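Local coordinates for protein BB0689 (Borrelia burgdorferi, PDB 4D53) that is an outer surface lipoprotein of the bacterial CAP superfamily, whose exact function is uncertain, at residues E22-K26 and L27-H31. Numbering follows the deposited sequence.
Sequences ELRKK and LNLNH
Arg24, in the last turn of its helix, reaches past the helix end and holds the backbone carbonyl of Asn30 side-on with two nitrogens. Arg24 NE lies 3.1 Å from Asn30 O, almost in line with the C=O bond, while Arg24 NH2 reaches the same oxygen at 2.8 Å, well off the C=O line (132°); both bonds run close to the guanidinium plane. A bend at chi3 (62°) turns the otherwise extended chain toward the loop. Leu29 crosses Arg24 at about a right angle, its CB 4.0 Å from Arg24 NH2 over one guanidinium face. Between the two ends of this grip the backbone closes a Schellman motif: Leu29 N bonds to Arg24 O (2.9 Å, nearly straight at 167°), and Asn28, with positive phi, gives its N to Lys25 O. Leu27 N still makes a helical bond to Leu23 O (3.3 Å). Its side chain folds back over the last turn, Leu27 CG 3.8 Å from Leu23 O and CD1 4.3 Å from Leu23 CD1; Leu27 and Leu29 both touch Ile106. Arg24 NH1 also bonds to Leu105 O and NH2 to Asn107 O, and Asn30 ND2 to Thr110 O. Helix 10-26 thus ends in a turn leading to strand 33-34, fastened to the end of helix 99-105 and the loop before strand 112-119.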
ATOM      1  N   GLU A  22       4.735  10.449 -10.032  1.00 22.79           N
ATOM      2  CA  GLU A  22       5.855  11.127 -10.726  1.00 26.92           C
ATOM      3  C   GLU A  22       6.951  10.171 -11.167  1.00 25.28           C
ATOM      4  O   GLU A  22       7.474  10.267 -12.282  1.00 24.89           O
ATOM      5  CB  GLU A  22       6.415  12.262  -9.876  1.00 32.00           C
ATOM      6  CG  GLU A  22       7.125  13.291 -10.726  1.00 48.86           C
ATOM      7  CD  GLU A  22       6.220  13.889 -11.818  1.00 48.93           C
ATOM      8  OE1 GLU A  22       5.490  14.840 -11.514  1.00 59.71           O
ATOM      9  OE2 GLU A  22       6.229  13.404 -12.969  1.00 62.37           O
ATOM     10  N   LEU A  23       7.312   9.247 -10.296  1.00 23.48           N
ATOM     11  CA  LEU A  23       8.196   8.153 -10.662  1.00 23.49           C
ATOM     12  C   LEU A  23       7.683   7.391 -11.853  1.00 24.39           C
ATOM     13  O   LEU A  23       8.435   7.182 -12.844  1.00 24.26           O
ATOM     14  CB  LEU A  23       8.477   7.191  -9.488  1.00 23.14           C
ATOM     15  CG  LEU A  23       9.090   5.821  -9.821  1.00 21.85           C
ATOM     16  CD1 LEU A  23      10.574   6.039 -10.110  1.00 25.86           C
ATOM     17  CD2 LEU A  23       8.927   4.931  -8.597  1.00 25.44           C
ATOM     18  N   ARG A  24       6.415   6.985 -11.845  1.00 22.64           N
ATOM     19  CA  ARG A  24       5.923   6.186 -12.970  1.00 22.04           C
ATOM     20  C   ARG A  24       5.861   7.028 -14.283  1.00 22.55           C
ATOM     21  O   ARG A  24       6.119   6.499 -15.378  1.00 24.61           O
ATOM     22  CB  ARG A  24       4.598   5.566 -12.638  1.00 22.35           C
ATOM     23  CG  ARG A  24       4.663   4.500 -11.522  1.00 21.45           C
ATOM     24  CD  ARG A  24       3.279   4.057 -11.116  1.00 22.88           C
ATOM     25  NE  ARG A  24       2.567   3.431 -12.219  1.00 20.09           N
ATOM     26  CZ  ARG A  24       2.726   2.201 -12.605  1.00 21.17           C
ATOM     27  NH1 ARG A  24       3.559   1.413 -11.936  1.00 22.18           N
ATOM     28  NH2 ARG A  24       2.082   1.715 -13.715  1.00 22.76           N
ATOM     29  N   LYS A  25       5.511   8.282 -14.150  1.00 20.91           N
ATOM     30  CA  LYS A  25       5.435   9.165 -15.271  1.00 25.58           C
ATOM     31  C   LYS A  25       6.810   9.350 -15.951  1.00 26.40           C
ATOM     32  O   LYS A  25       6.933   9.264 -17.174  1.00 22.59           O
ATOM     33  CB  LYS A  25       4.869  10.485 -14.829  1.00 25.58           C
ATOM     34  CG  LYS A  25       4.801  11.468 -15.992  1.00 31.85           C
ATOM     35  CD  LYS A  25       4.180  12.756 -15.583  1.00 36.19           C
ATOM     36  CE  LYS A  25       3.790  13.487 -16.864  1.00 47.34           C
ATOM     37  NZ  LYS A  25       3.287  14.845 -16.580  1.00 52.20           N
ATOM     38  N   LYS A  26       7.863   9.491 -15.148  1.00 22.99           N
ATOM     39  CA  LYS A  26       9.209   9.611 -15.668  1.00 26.36           C
ATOM     40  C   LYS A  26       9.660   8.352 -16.361  1.00 24.44           C
ATOM     41  O   LYS A  26      10.524   8.431 -17.230  1.00 25.65           O
ATOM     42  CB  LYS A  26      10.218  10.032 -14.565  1.00 25.84           C
ATOM     43  CG  LYS A  26      10.102  11.480 -14.067  1.00 35.70           C
ATOM     44  CD  LYS A  26       9.387  12.432 -15.022  1.00 49.15           C
ATOM     45  CE  LYS A  26       9.107  13.838 -14.464  1.00 58.49           C
ATOM     46  NZ  LYS A  26       9.967  14.200 -13.294  1.00 57.31           N
ATOM     47  N   LEU A  27       9.137   7.210 -16.026  1.00 22.39           N
ATOM     48  CA  LEU A  27       9.449   6.013 -16.738  1.00 22.89           C
ATOM     49  C   LEU A  27       8.459   5.708 -17.921  1.00 19.67           C
ATOM     50  O   LEU A  27       8.519   4.616 -18.500  1.00 22.01           O
ATOM     51  CB  LEU A  27       9.524   4.792 -15.836  1.00 23.15           C
ATOM     52  CG  LEU A  27      10.749   4.893 -14.878  1.00 24.31           C
ATOM     53  CD1 LEU A  27      10.513   3.836 -13.823  1.00 26.80           C
ATOM     54  CD2 LEU A  27      12.009   4.556 -15.670  1.00 28.06           C
ATOM     55  N   ASN A  28       7.559   6.631 -18.177  1.00 22.77           N
ATOM     56  CA  ASN A  28       6.468   6.411 -19.190  1.00 22.04           C
ATOM     57  C   ASN A  28       5.691   5.174 -18.963  1.00 26.14           C
ATOM     58  O   ASN A  28       5.210   4.491 -19.876  1.00 22.19           O
ATOM     59  CB  ASN A  28       7.048   6.477 -20.619  1.00 23.55           C
ATOM     60  CG  ASN A  28       6.067   7.068 -21.610  1.00 25.10           C
ATOM     61  OD1 ASN A  28       5.080   7.711 -21.254  1.00 22.64           O
ATOM     62  ND2 ASN A  28       6.352   6.878 -22.855  1.00 22.91           N
ATOM     63  N   LEU A  29       5.409   4.905 -17.670  1.00 23.26           N
ATOM     64  CA  LEU A  29       4.589   3.815 -17.339  1.00 21.57           C
ATOM     65  C   LEU A  29       3.130   4.267 -17.270  1.00 20.08           C
ATOM     66  O   LEU A  29       2.791   5.445 -17.233  1.00 21.91           O
ATOM     67  CB  LEU A  29       4.987   3.276 -15.936  1.00 21.71           C
ATOM     68  CG  LEU A  29       6.403   2.726 -15.877  1.00 23.67           C
ATOM     69  CD1 LEU A  29       6.840   2.414 -14.444  1.00 23.03           C
ATOM     70  CD2 LEU A  29       6.637   1.507 -16.754  1.00 26.20           C
ATOM     71  N   ASN A  30       2.259   3.315 -17.127  1.00 22.52           N
ATOM     72  CA  ASN A  30       0.822   3.691 -17.094  1.00 25.88           C
ATOM     73  C   ASN A  30       0.368   4.382 -15.805  1.00 27.91           C
ATOM     74  O   ASN A  30       0.845   4.086 -14.699  1.00 23.22           O
ATOM     75  CB  ASN A  30      -0.048   2.449 -17.407  1.00 23.93           C
ATOM     76  CG  ASN A  30       0.185   1.289 -16.416  1.00 28.13           C
ATOM     77  OD1 ASN A  30       1.286   0.755 -16.345  1.00 26.00           O
ATOM     78  ND2 ASN A  30      -0.864   0.870 -15.698  1.00 28.64           N
ATOM     79  N   HIS A  31      -0.572   5.288 -15.979  1.00 23.81           N
ATOM     80  CA  HIS A  31      -1.129   6.074 -14.878  1.00 27.48           C
ATOM     81  C   HIS A  31      -2.103   5.248 -14.059  1.00 27.34           C
ATOM     82  O   HIS A  31      -3.095   4.690 -14.563  1.00 26.68           O
ATOM     83  CB  HIS A  31      -1.805   7.304 -15.389  1.00 29.98           C
ATOM     84  CG  HIS A  31      -2.316   8.196 -14.307  1.00 32.89           C
ATOM     85  ND1 HIS A  31      -3.658   8.263 -14.004  1.00 39.36           N
ATOM     86  CD2 HIS A  31      -1.687   9.030 -13.451  1.00 39.68           C
ATOM     87  CE1 HIS A  31      -3.844   9.118 -13.016  1.00 39.67           C
ATOM     88  NE2 HIS A  31      -2.667   9.613 -12.675  1.00 44.10           N
TER